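Glycerophosphodiester phosphodiesterase (Thermotoga maritima, PDB 1O1Z) belongs to the glycerophosphodiester phosphodiesterase family, whose members are built on the TIM-barrel fold. Local coordinates at residues A[95-100]-A[104-109]; A[46-49]-A[55-58]; A[134-139]-A[161-166]; A[142-147]-A[169-174]. One frame throughout, in Å; residues are numbered along the deposited sequence. Where two conformers were deposited one is given.

Contact 1: A[95-100]-A[104-109]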
loop_
_atom_site.group_PDB
_atom_site.type_symbol
_atom_site.label_atom_id
_atom_site.label_comp_id
_atom_site.label_asym_id
_atom_site.label_seq_id
_atom_site.Cartn_x
_atom_site.Cartn_y
_atom_site.Cartn_z
ATOM N N GLU A 95 9.203 -2.934 13.573
ATOM C CA GLU A 95 8.289 -3.723 14.402
ATOM C C GLU A 95 7.259 -4.510 13.582
ATOM O O GLU A 95 6.909 -5.650 13.920
ATOM C CB GLU A 95 7.600 -2.814 15.425
ATOM C CG GLU A 95 8.554 -2.308 16.471
ATOM C CD GLU A 95 7.944 -1.322 17.433
ATOM O OE1 GLU A 95 7.399 -0.286 16.987
ATOM O OE2 GLU A 95 8.025 -1.582 18.647
ATOM N N VAL A 96 6.789 -3.934 12.479
ATOM C CA VAL A 96 5.872 -4.670 11.605
ATOM C C VAL A 96 6.554 -5.926 11.069
ATOM O O VAL A 96 5.967 -7.004 11.075
ATOM C CB VAL A 96 5.333 -3.797 10.467
ATOM C CG1 VAL A 96 4.458 -4.605 9.549
ATOM C CG2 VAL A 96 4.559 -2.610 11.028
ATOM N N PHE A 97 7.802 -5.783 10.619
ATOM C CA PHE A 97 8.539 -6.932 10.083
ATOM C C PHE A 97 8.704 -8.028 11.141
ATOM O O PHE A 97 8.667 -9.203 10.808
ATOM C CB PHE A 97 9.932 -6.523 9.587
ATOM C CG PHE A 97 9.969 -5.715 8.314
ATOM C CD1 PHE A 97 8.849 -5.416 7.562
ATOM C CD2 PHE A 97 11.191 -5.256 7.854
ATOM C CE1 PHE A 97 8.954 -4.678 6.388
ATOM C CE2 PHE A 97 11.282 -4.527 6.691
ATOM C CZ PHE A 97 10.177 -4.256 5.964
ATOM N N GLU A 98 8.873 -7.635 12.408
ATOM C CA GLU A 98 9.003 -8.609 13.502
ATOM C C GLU A 98 7.710 -9.370 13.792
ATOM O O GLU A 98 7.745 -10.457 14.383
ATOM C CB GLU A 98 9.489 -7.874 14.768
ATOM C CG GLU A 98 10.922 -7.412 14.647
ATOM C CD GLU A 98 11.362 -6.411 15.715
ATOM O OE1 GLU A 98 10.539 -5.992 16.558
ATOM O OE2 GLU A 98 12.555 -6.037 15.696
ATOM N N ASN A 99 6.571 -8.813 13.392
ATOM C CA ASN A 99 5.249 -9.351 13.716
ATOM C C ASN A 99 4.405 -9.905 12.555
ATOM O O ASN A 99 3.317 -10.474 12.773
ATOM C CB ASN A 99 4.483 -8.288 14.499
ATOM C CG ASN A 99 5.049 -8.105 15.888
ATOM O OD1 ASN A 99 4.819 -8.950 16.767
ATOM N ND2 ASN A 99 5.827 -7.041 16.096
ATOM N N VAL A 100 4.910 -9.762 11.332
ATOM C CA VAL A 100 4.256 -10.276 10.136
ATOM C C VAL A 100 5.251 -11.175 9.404
ATOM O O VAL A 100 6.344 -10.736 9.046
ATOM C CB VAL A 100 3.798 -9.127 9.205
ATOM C CG1 VAL A 100 3.189 -9.668 7.906
ATOM C CG2 VAL A 100 2.794 -8.231 9.928
ATOM N N LYS A 104 4.011 -13.431 4.004
ATOM C CA LYS A 104 2.920 -12.503 3.717
ATOM C C LYS A 104 3.478 -11.258 3.060
ATOM O O LYS A 104 4.617 -10.850 3.310
ATOM C CB LYS A 104 2.196 -12.121 5.006
ATOM C CG LYS A 104 1.707 -13.281 5.841
ATOM C CD LYS A 104 0.676 -14.101 5.149
ATOM C CE LYS A 104 0.426 -15.425 5.902
ATOM N NZ LYS A 104 -0.726 -16.120 5.323
ATOM N N ILE A 105 2.664 -10.624 2.228
ATOM C CA ILE A 105 3.077 -9.440 1.480
ATOM C C ILE A 105 2.922 -8.212 2.341
ATOM O O ILE A 105 1.886 -8.033 3.017
ATOM C CB ILE A 105 2.200 -9.312 0.211
ATOM C CG1 ILE A 105 2.433 -10.530 -0.694
ATOM C CG2 ILE A 105 2.378 -7.978 -0.493
ATOM C CD1 ILE A 105 1.408 -10.674 -1.792
ATOM N N ILE A 106 3.896 -7.318 2.273
ATOM C CA ILE A 106 3.728 -5.988 2.833
ATOM C C ILE A 106 3.914 -4.958 1.721
ATOM O O ILE A 106 4.988 -4.874 1.113
ATOM C CB ILE A 106 4.690 -5.692 3.985
ATOM C CG1 ILE A 106 4.526 -6.710 5.122
ATOM C CG2 ILE A 106 4.438 -4.319 4.544
ATOM C CD1 ILE A 106 5.595 -6.571 6.207
ATOM N N ASN A 107 2.861 -4.227 1.433
ATOM C CA ASN A 107 2.871 -3.136 0.476
ATOM C C ASN A 107 3.138 -1.875 1.267
ATOM O O ASN A 107 2.298 -1.431 2.022
ATOM C CB ASN A 107 1.541 -3.076 -0.273
ATOM C CG ASN A 107 1.377 -1.870 -1.114
ATOM O OD1 ASN A 107 0.236 -1.469 -1.366
ATOM N ND2 ASN A 107 2.477 -1.281 -1.592
ATOM N N ILE A 108 4.352 -1.346 1.122
ATOM C CA ILE A 108 4.780 -0.144 1.822
ATOM C C ILE A 108 4.565 1.059 0.935
ATOM O O ILE A 108 5.250 1.207 -0.062
ATOM C CB ILE A 108 6.280 -0.272 2.181
ATOM C CG1 ILE A 108 6.556 -1.495 3.053
ATOM C CG2 ILE A 108 6.801 0.973 2.872
ATOM C CD1 ILE A 108 8.013 -1.860 3.171
ATOM N N GLU A 109 3.635 1.932 1.312
ATOM C CA GLU A 109 3.427 3.179 0.602
ATOM C C GLU A 109 4.346 4.219 1.207
ATOM O O GLU A 109 4.244 4.563 2.386
ATOM C CB GLU A 109 1.974 3.656 0.615
ATOM C CG GLU A 109 1.851 4.963 -0.165
ATOM C CD GLU A 109 0.494 5.622 -0.202
ATOM O OE1 GLU A 109 -0.517 4.996 0.164
ATOM O OE2 GLU A 109 0.464 6.816 -0.593
#

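Contact 2: A[46-49]-A[55-58]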
loop_
_atom_site.group_PDB
_atom_site.type_symbol
_atom_site.label_atom_id
_atom_site.label_comp_id
_atom_site.label_asym_id
_atom_site.label_seq_id
_atom_site.Cartn_x
_atom_site.Cartn_y
_atom_site.Cartn_z
ATOM N N LEU A 46 0.499 -0.503 4.154
ATOM C CA LEU A 46 0.740 0.461 5.222
ATOM C C LEU A 46 1.487 1.662 4.684
ATOM O O LEU A 46 1.985 1.633 3.564
ATOM C CB LEU A 46 1.479 -0.215 6.367
ATOM C CG LEU A 46 2.828 -0.864 6.075
ATOM C CD1 LEU A 46 3.954 0.168 5.962
ATOM C CD2 LEU A 46 3.168 -1.885 7.140
ATOM N N ASP A 47 1.576 2.720 5.488
ATOM C CA ASP A 47 2.112 4.000 5.092
ATOM C C ASP A 47 3.299 4.357 5.964
ATOM O O ASP A 47 3.200 4.210 7.171
ATOM C CB ASP A 47 1.052 5.060 5.325
ATOM C CG ASP A 47 -0.247 4.688 4.677
ATOM O OD1 ASP A 47 -1.250 4.333 5.362
ATOM O OD2 ASP A 47 -0.289 4.609 3.425
ATOM N N VAL A 48 4.395 4.832 5.357
ATOM C CA VAL A 48 5.604 5.156 6.104
ATOM C C VAL A 48 6.071 6.590 5.943
ATOM O O VAL A 48 5.974 7.201 4.864
ATOM C CB VAL A 48 6.785 4.187 5.808
ATOM C CG1 VAL A 48 6.451 2.788 6.261
ATOM C CG2 VAL A 48 7.221 4.213 4.357
ATOM N N ARG A 49 6.623 7.096 7.059
ATOM C CA ARG A 49 7.129 8.452 7.199
ATOM C C ARG A 49 8.329 8.429 8.146
ATOM O O ARG A 49 8.620 7.406 8.772
ATOM C CB ARG A 49 6.066 9.350 7.827
ATOM C CG ARG A 49 4.847 9.554 6.949
ATOM C CD ARG A 49 3.851 10.495 7.593
ATOM N NE ARG A 49 2.768 10.772 6.678
ATOM C CZ ARG A 49 2.761 11.698 5.743
ATOM N NH1 ARG A 49 3.793 12.521 5.553
ATOM N NH2 ARG A 49 1.678 11.847 4.980
ATOM N N LYS A 55 13.791 7.690 12.030
ATOM C CA LYS A 55 13.339 6.310 12.013
ATOM C C LYS A 55 12.054 6.203 11.210
ATOM O O LYS A 55 11.285 7.166 11.129
ATOM C CB LYS A 55 13.105 5.813 13.438
ATOM C CG LYS A 55 14.302 6.019 14.405
ATOM C CD LYS A 55 15.583 5.429 13.894
ATOM C CE LYS A 55 16.654 5.424 14.984
ATOM N NZ LYS A 55 17.992 5.069 14.430
ATOM N N VAL A 56 11.830 5.030 10.623
ATOM C CA VAL A 56 10.684 4.796 9.749
ATOM C C VAL A 56 9.503 4.402 10.608
ATOM O O VAL A 56 9.509 3.317 11.226
ATOM C CB VAL A 56 10.952 3.747 8.694
ATOM C CG1 VAL A 56 9.727 3.603 7.790
ATOM C CG2 VAL A 56 12.155 4.114 7.858
ATOM N N VAL A 57 8.518 5.291 10.656
ATOM C CA VAL A 57 7.290 5.135 11.440
ATOM C C VAL A 57 6.106 4.879 10.510
ATOM O O VAL A 57 6.086 5.341 9.383
ATOM C CB VAL A 57 7.043 6.430 12.274
ATOM C CG1 VAL A 57 5.626 6.503 12.862
ATOM C CG2 VAL A 57 8.109 6.498 13.369
ATOM N N VAL A 58 5.112 4.156 11.006
ATOM C CA VAL A 58 3.923 3.810 10.223
ATOM C C VAL A 58 2.808 4.814 10.573
ATOM O O VAL A 58 2.255 4.804 11.672
ATOM C CB VAL A 58 3.486 2.377 10.467
ATOM C CG1 VAL A 58 2.233 2.045 9.637
ATOM C CG2 VAL A 58 4.608 1.405 10.146
#

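Contact 3: A[134-139]-A[161-166]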
loop_
_atom_site.group_PDB
_atom_site.type_symbol
_atom_site.label_atom_id
_atom_site.label_comp_id
_atom_site.label_asym_id
_atom_site.label_seq_id
_atom_site.Cartn_x
_atom_site.Cartn_y
_atom_site.Cartn_z
ATOM N N PHE A 134 2.545 7.663 -4.904
ATOM C CA PHE A 134 2.021 8.524 -5.949
ATOM C C PHE A 134 3.143 9.345 -6.646
ATOM O O PHE A 134 2.921 9.962 -7.687
ATOM C CB PHE A 134 0.968 9.490 -5.344
ATOM C CG PHE A 134 -0.329 8.822 -4.942
ATOM C CD1 PHE A 134 -1.318 8.595 -5.885
ATOM C CD2 PHE A 134 -0.541 8.402 -3.649
ATOM C CE1 PHE A 134 -2.527 7.992 -5.523
ATOM C CE2 PHE A 134 -1.732 7.770 -3.291
ATOM C CZ PHE A 134 -2.716 7.563 -4.253
ATOM N N ASP A 135 4.346 9.316 -6.048
ATOM C CA ASP A 135 5.545 9.972 -6.587
ATOM C C ASP A 135 6.253 9.002 -7.533
ATOM O O ASP A 135 7.118 8.219 -7.140
ATOM C CB ASP A 135 6.421 10.361 -5.408
ATOM C CG ASP A 135 7.570 11.257 -5.755
ATOM O OD1 ASP A 135 7.968 11.360 -6.950
ATOM O OD2 ASP A 135 8.154 11.912 -4.820
ATOM N N LEU A 136 5.816 9.016 -8.783
ATOM C CA LEU A 136 6.259 8.009 -9.725
ATOM C C LEU A 136 7.756 8.172 -10.032
ATOM O O LEU A 136 8.466 7.183 -10.197
ATOM C CB LEU A 136 5.416 8.051 -10.999
ATOM C CG LEU A 136 3.906 7.989 -10.735
ATOM C CD1 LEU A 136 3.230 7.865 -12.095
ATOM C CD2 LEU A 136 3.507 6.872 -9.818
ATOM N N ASP A 137 8.234 9.409 -10.094
ATOM C CA ASP A 137 9.657 9.650 -10.350
ATOM C C ASP A 137 10.509 9.057 -9.238
ATOM O O ASP A 137 11.589 8.543 -9.492
ATOM C CB ASP A 137 9.996 11.117 -10.476
ATOM C CG ASP A 137 9.383 11.799 -11.679
ATOM O OD1 ASP A 137 8.784 11.147 -12.573
ATOM O OD2 ASP A 137 9.505 13.046 -11.807
ATOM N N LEU A 138 10.067 9.168 -7.997
ATOM C CA LEU A 138 10.819 8.622 -6.866
ATOM C C LEU A 138 11.048 7.129 -7.059
ATOM O O LEU A 138 12.158 6.624 -6.861
ATOM C CB LEU A 138 10.083 8.884 -5.558
ATOM C CG LEU A 138 10.617 8.141 -4.331
ATOM C CD1 LEU A 138 12.017 8.618 -4.017
ATOM C CD2 LEU A 138 9.659 8.332 -3.168
ATOM N N LEU A 139 9.990 6.435 -7.462
ATOM C CA LEU A 139 10.089 4.979 -7.642
ATOM C C LEU A 139 11.067 4.675 -8.764
ATOM O O LEU A 139 11.951 3.825 -8.622
ATOM C CB LEU A 139 8.716 4.374 -7.932
ATOM C CG LEU A 139 7.719 4.531 -6.775
ATOM C CD1 LEU A 139 6.318 4.100 -7.228
ATOM C CD2 LEU A 139 8.165 3.762 -5.550
ATOM N N GLU A 161 -1.509 8.508 -22.793
ATOM C CA GLU A 161 -0.434 8.130 -23.686
ATOM C C GLU A 161 0.922 8.164 -22.997
ATOM O O GLU A 161 1.734 7.262 -23.174
ATOM C CB GLU A 161 -0.421 9.034 -24.930
ATOM C CG GLU A 161 0.533 8.557 -25.998
ATOM C CD GLU A 161 0.212 9.095 -27.389
ATOM O OE1 GLU A 161 -0.679 9.954 -27.519
ATOM O OE2 GLU A 161 0.866 8.652 -28.342
ATOM N N ASN A 162 1.163 9.202 -22.200
ATOM C CA ASN A 162 2.422 9.325 -21.491
ATOM C C ASN A 162 2.547 8.242 -20.432
ATOM O O ASN A 162 3.632 7.735 -20.187
ATOM C CB ASN A 162 2.534 10.708 -20.852
ATOM C CG ASN A 162 2.803 11.823 -21.888
ATOM O OD1 ASN A 162 3.247 11.576 -23.016
ATOM N ND2 ASN A 162 2.530 13.058 -21.489
ATOM N N PHE A 163 1.434 7.880 -19.804
ATOM C CA PHE A 163 1.459 6.833 -18.803
ATOM C C PHE A 163 1.804 5.490 -19.425
ATOM O O PHE A 163 2.605 4.741 -18.889
ATOM C CB PHE A 163 0.156 6.764 -18.058
ATOM C CG PHE A 163 0.239 5.918 -16.839
ATOM C CD1 PHE A 163 1.164 6.197 -15.832
ATOM C CD2 PHE A 163 -0.569 4.846 -16.710
ATOM C CE1 PHE A 163 1.241 5.386 -14.714
ATOM C CE2 PHE A 163 -0.500 4.032 -15.583
ATOM C CZ PHE A 163 0.406 4.296 -14.616
ATOM N N VAL A 164 1.199 5.185 -20.571
ATOM C CA VAL A 164 1.537 3.953 -21.273
ATOM C C VAL A 164 3.023 3.911 -21.627
ATOM O O VAL A 164 3.683 2.899 -21.449
ATOM C CB VAL A 164 0.654 3.783 -22.528
ATOM C CG1 VAL A 164 1.144 2.625 -23.405
ATOM C CG2 VAL A 164 -0.816 3.613 -22.127
ATOM N N GLU A 165 3.570 5.039 -22.092
ATOM C CA GLU A 165 4.982 5.136 -22.437
ATOM C C GLU A 165 5.849 4.862 -21.197
ATOM O O GLU A 165 6.819 4.139 -21.259
ATOM C CB GLU A 165 5.290 6.521 -23.008
ATOM C CG GLU A 165 4.711 6.787 -24.386
ATOM C CD GLU A 165 4.832 8.250 -24.823
ATOM O OE1 GLU A 165 5.392 9.078 -24.064
ATOM O OE2 GLU A 165 4.363 8.570 -25.938
ATOM N N ARG A 166 5.456 5.439 -20.061
ATOM C CA ARG A 166 6.208 5.274 -18.825
ATOM C C ARG A 166 6.232 3.833 -18.348
ATOM O O ARG A 166 7.246 3.313 -17.950
ATOM C CB ARG A 166 5.590 6.144 -17.747
ATOM C CG ARG A 166 6.390 6.197 -16.493
ATOM C CD ARG A 166 5.745 7.105 -15.458
ATOM N NE ARG A 166 6.772 7.434 -14.522
ATOM C CZ ARG A 166 7.139 8.643 -14.131
ATOM N NH1 ARG A 166 6.533 9.795 -14.476
ATOM N NH2 ARG A 166 8.143 8.683 -13.330
#

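Contact 4: A[142-147]-A[169-174]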
loop_
_atom_site.group_PDB
_atom_site.type_symbol
_atom_site.label_atom_id
_atom_site.label_comp_id
_atom_site.label_asym_id
_atom_site.label_seq_id
_atom_site.Cartn_x
_atom_site.Cartn_y
_atom_site.Cartn_z
ATOM N N LYS A 142 14.813 5.646 -7.539
ATOM C CA LYS A 142 15.438 5.057 -6.343
ATOM C C LYS A 142 15.074 3.614 -6.079
ATOM O O LYS A 142 15.753 2.953 -5.274
ATOM C CB LYS A 142 15.104 5.882 -5.095
ATOM C CG LYS A 142 15.770 7.241 -5.093
ATOM C CD LYS A 142 15.627 7.969 -3.757
ATOM C CE LYS A 142 16.581 7.461 -2.717
ATOM N NZ LYS A 142 17.921 8.122 -2.830
ATOM N N PHE A 143 14.034 3.096 -6.734
ATOM C CA PHE A 143 13.514 1.755 -6.403
ATOM C C PHE A 143 13.764 0.718 -7.492
ATOM O O PHE A 143 13.203 -0.368 -7.457
ATOM C CB PHE A 143 12.044 1.865 -6.001
ATOM C CG PHE A 143 11.843 2.486 -4.636
ATOM C CD1 PHE A 143 11.936 3.858 -4.458
ATOM C CD2 PHE A 143 11.615 1.692 -3.525
ATOM C CE1 PHE A 143 11.794 4.414 -3.205
ATOM C CE2 PHE A 143 11.479 2.253 -2.259
ATOM C CZ PHE A 143 11.543 3.617 -2.101
ATOM N N LYS A 144 14.625 1.028 -8.457
ATOM C CA LYS A 144 14.992 0.003 -9.413
ATOM C C LYS A 144 15.598 -1.185 -8.688
ATOM O O LYS A 144 16.318 -1.029 -7.709
ATOM C CB LYS A 144 15.943 0.519 -10.476
ATOM C CG LYS A 144 15.385 1.585 -11.416
ATOM C CD LYS A 144 14.130 1.088 -12.098
ATOM C CE LYS A 144 13.693 1.909 -13.267
ATOM N NZ LYS A 144 12.506 1.220 -13.836
ATOM N N GLY A 145 15.298 -2.372 -9.194
ATOM C CA GLY A 145 15.741 -3.591 -8.532
ATOM C C GLY A 145 14.923 -4.049 -7.335
ATOM O O GLY A 145 15.310 -4.977 -6.615
ATOM N N THR A 146 13.782 -3.410 -7.115
ATOM C CA THR A 146 12.775 -3.826 -6.145
ATOM C C THR A 146 11.445 -3.929 -6.884
ATOM O O THR A 146 11.318 -3.417 -8.015
ATOM C CB THR A 146 12.593 -2.813 -4.993
ATOM O OG1 THR A 146 11.875 -1.637 -5.443
ATOM C CG2 THR A 146 13.913 -2.336 -4.402
ATOM N N LYS A 147 10.457 -4.553 -6.248
ATOM C CA LYS A 147 9.081 -4.554 -6.750
ATOM C C LYS A 147 8.421 -3.259 -6.362
ATOM O O LYS A 147 8.279 -2.963 -5.166
ATOM C CB LYS A 147 8.248 -5.677 -6.142
ATOM C CG LYS A 147 8.757 -7.026 -6.425
ATOM C CD LYS A 147 7.678 -8.107 -6.359
ATOM C CE LYS A 147 6.915 -8.164 -5.114
ATOM N NZ LYS A 147 7.652 -8.746 -3.979
ATOM N N LYS A 169 8.448 1.755 -20.548
ATOM C CA LYS A 169 9.844 2.114 -20.412
ATOM C C LYS A 169 10.441 1.616 -19.092
ATOM O O LYS A 169 11.585 1.184 -19.041
ATOM C CB LYS A 169 9.988 3.646 -20.549
ATOM C CG LYS A 169 11.272 4.202 -20.078
ATOM C CD LYS A 169 11.380 5.677 -20.428
ATOM C CE LYS A 169 12.835 6.061 -20.402
ATOM N NZ LYS A 169 13.373 5.867 -19.016
ATOM N N GLU A 170 9.661 1.710 -18.021
ATOM C CA GLU A 170 10.149 1.492 -16.657
ATOM C C GLU A 170 9.800 0.152 -16.056
ATOM O O GLU A 170 10.464 -0.293 -15.121
ATOM C CB GLU A 170 9.627 2.578 -15.728
ATOM C CG GLU A 170 10.071 3.979 -16.098
ATOM C CD GLU A 170 11.571 4.264 -15.988
ATOM O OE1 GLU A 170 12.321 3.420 -15.451
ATOM O OE2 GLU A 170 11.977 5.326 -16.503
ATOM N N ARG A 171 8.779 -0.509 -16.597
ATOM C CA ARG A 171 8.370 -1.834 -16.150
ATOM C C ARG A 171 8.185 -1.926 -14.641
ATOM O O ARG A 171 8.869 -2.709 -13.956
ATOM C CB ARG A 171 9.373 -2.885 -16.644
ATOM C CG ARG A 171 9.792 -2.721 -18.124
ATOM C CD ARG A 171 11.076 -1.890 -18.343
ATOM N NE ARG A 171 12.211 -2.437 -17.591
ATOM C CZ ARG A 171 13.266 -1.757 -17.172
ATOM N NH1 ARG A 171 14.217 -2.409 -16.507
ATOM N NH2 ARG A 171 13.403 -0.451 -17.395
ATOM N N PRO A 172 7.232 -1.175 -14.099
ATOM C CA PRO A 172 6.855 -1.392 -12.699
ATOM C C PRO A 172 6.333 -2.808 -12.537
ATOM O O PRO A 172 5.743 -3.405 -13.444
ATOM C CB PRO A 172 5.730 -0.374 -12.465
ATOM C CG PRO A 172 5.122 -0.213 -13.821
ATOM C CD PRO A 172 6.318 -0.226 -14.767
ATOM N N TYR A 173 6.515 -3.374 -11.344
ATOM C CA TYR A 173 5.925 -4.655 -11.028
ATOM C C TYR A 173 4.404 -4.590 -11.071
ATOM O O TYR A 173 3.755 -5.508 -11.534
ATOM C CB TYR A 173 6.375 -5.088 -9.616
ATOM C CG TYR A 173 5.652 -6.263 -9.061
ATOM C CD1 TYR A 173 5.895 -7.548 -9.541
ATOM C CD2 TYR A 173 4.711 -6.092 -8.048
ATOM C CE1 TYR A 173 5.215 -8.634 -9.013
ATOM C CE2 TYR A 173 4.042 -7.168 -7.516
ATOM C CZ TYR A 173 4.278 -8.435 -8.016
ATOM O OH TYR A 173 3.605 -9.523 -7.473
ATOM N N SER A 174 3.847 -3.514 -10.525
ATOM C CA SER A 174 2.399 -3.414 -10.337
ATOM C C SER A 174 1.900 -1.995 -10.601
ATOM O O SER A 174 2.667 -1.014 -10.618
ATOM C CB SER A 174 2.036 -3.843 -8.923
ATOM O OG SER A 174 2.761 -3.115 -7.947
HETATM O O HOH W 1 10.934 -1.476 -12.362
HETATM O O HOH W 2 9.318 -2.919 -10.034
#

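Contact 1: A[95-100]-A[104-109]
Ile106 CD1 is the hub of this contact, where an outer helix of the TIM barrel lies back against the strand that follows it. The methyl meets the edge of the Phe97 ring, close to the ring plane, with CD1 of Ile106 3.7 Å from CD1 of Phe97. Two valines bound the same methyl: CG1 of Val96 is 4.0 Å from it, and CG1 of Val100 lies 4.3 Å from Ile106 CD1. Two residues further along the strand, Ile108 CD1 reaches the Phe97 edge at CZ, 4.3 Å away. At the turn, Val100 CG1 rests 3.9 Å from Lys104 CB, the two side chains crossing nearly at right angles, while the rest of the lysine leads off from the helix.

Ile106 reaches this far because its chain is extended, with CG1 anti to the carbonyl carbon (chi1 -58°) and CD1 carried straight on. The axes of the helical and strand segments run almost antiparallel, 165° apart, after a short connection. Leu46 and Leu129, from the strands on either side, also touch Ile106. Val100 O accepts a hydrogen bond from Arg126, a residue of the sodium site, which links the turn to the metal. Within the helical segment, Asn99 folds back on the preceding turn: its ND2 donates to Glu95 O over 2.8 Å, approaching 31° out of the carbonyl plane.

Contact 2: A[46-49]-A[55-58]
Val56 enters the beta hairpin by placing CG1 against the Val48 side chain, 3.6 Å from Val48 CB. A trans chi1 of -178°, measured from the backbone N of Val56, sets that branch there, and Val48 CG1 lies almost equally near it. The CA-H of Val56 also points at Arg49 O.

Val57 supplies the two hydrogen bonds of the pairing, forming an antiparallel hydrogen-bonded pair with Arg49. Its N donates to Arg49 O over 2.8 Å, and its O accepts from Arg49 N over 3.0 Å. Val57 O additionally receives the CA-H of Val48, with Val48 CA 3.3 Å away. The side chains of Val57 and Arg49 leave on one face of the sheet, where Val57 touches Ile90.

Val58 and Val48 follow as a non-hydrogen-bonded pair, directed to the other face. Val58 CA sits 3.2 Å from Asp47 O in a further CA-H...O contact, and Val58 CG1 lies 4.0 Å from Leu46 CB. Val96, from helix 93-99, packs on both Leu46 and Val58 and covers this apolar patch.

Main-chain groups do the polar work of the hairpin, and valines fill its apolar side. The charged ends are engaged by other parts of the chain: Asp47 with Asn28, Arg49 with Glu112 and the carbonyl of His60. Pairing therefore adds a short strand beside strand 43-50 of the barrel without drawing on either charge.

Contact 3: A[134-139]-A[161-166]
Asp137 and Arg166 supply the ionic part of this helix-to-helix contact. Arg166 NH2 donates to Asp137 OD1 over 2.7 Å in a nearly straight bond (169° at the hydrogen), with the oxygen lying in the guanidinium plane and using its anti lone pair, away from OD2. A second bond from Arg166 NH1 to Asp137 OD1, at 3.2 Å, is weak. One oxygen thus takes both nitrogens, and the carboxylate and guanidinium planes lie only 25° apart. The arginine spans the gap as an extended chain that starts with CG anti to the backbone N (chi1 -172°). NH2 has a second anionic partner in Asp140, which limits the freedom of the group.

Leu136 supplies the packing. Its CB sits over the centre of one guanidinium face, 3.6 Å from Arg166 CZ. Its CD1 makes the apolar contact, meeting the edge of the Phe163 ring at CE1, 4.1 Å away, the two side chains crossing at about a right angle.

Capping is the third element. Asp135, at the N-cap of helix 136-142, accepts from Leu138 N at OD1 over 3.2 Å, the donor coming from above the carboxylate plane. Two acids near this helix start would probably interact favourably with its dipole.

Helices 136-142 and 160-170 are successive outer helices of the barrel. Strand 148-151 runs between them in sequence, and its Tyr150 touches Leu136 and Arg166; Phe194 of helix 185-196 packs against Phe163.

Contact 4: A[142-147]-A[169-174]
Two helix-to-strand loops of the barrel meet here, one holding a type II beta turn from Phe143 to Thr146, with Lys147 laid over the Tyr173 ring. Lys147 CD stands 3.6 Å from the centroid of that ring, almost on its normal, a clear CH-pi contact. The lysine and tyrosine side chains run side by side in the same direction, and Lys147 NZ continues to the carbonyl of Leu129.

At the other end, Lys144 NZ donates to Glu170 OE1 over 2.7 Å, on the anti lone pair, forming a salt bridge. A bend at chi2 (-56°) swings the lysine tip to the glutamate. Glu170 OE2 takes Lys169 NZ at 2.9 Å, so the carboxylate joins two lysines in one network; Tyr148 OH is a further partner of Lys144 NZ. Between these two anchors a water bridges the backbones, donating to Thr146 O and accepting from Tyr173 N at 3.1 Å. Phe143 O closes the turn by accepting from Thr146 N, and takes a second bond from Thr146 OG1 over 2.7 Å.

The loops lead into the neighbouring parallel strands 148-151 and 174-178. Ile130 of strand 129-133 touches both Lys147 and Tyr173, and Val200 of strand 200-204 also packs on the tyrosine.

From the N terminus, contact 2 comes first, closing a five-residue loop into a hairpin on strand 43-50. Contact 1 follows in series, folding helix 93-99 over a short turn onto strand 105-110. These two touch: strands 43-50 and 105-110 are neighbours in the barrel, and Ile108 packs on Val48. The last two contacts cross, since 134-139, 142-147, 161-166 and 169-174 alternate along the chain, and each spans 21 residues. Contact 3 joins the starting turn of helix 136-142 to helix 160-170, and contact 4 joins the loops that leave those helices. Their centres are about 11 Å apart. Contacts 1 and 3 lie on opposite sides of the chain's centre, yet Glu109 still touches Phe134.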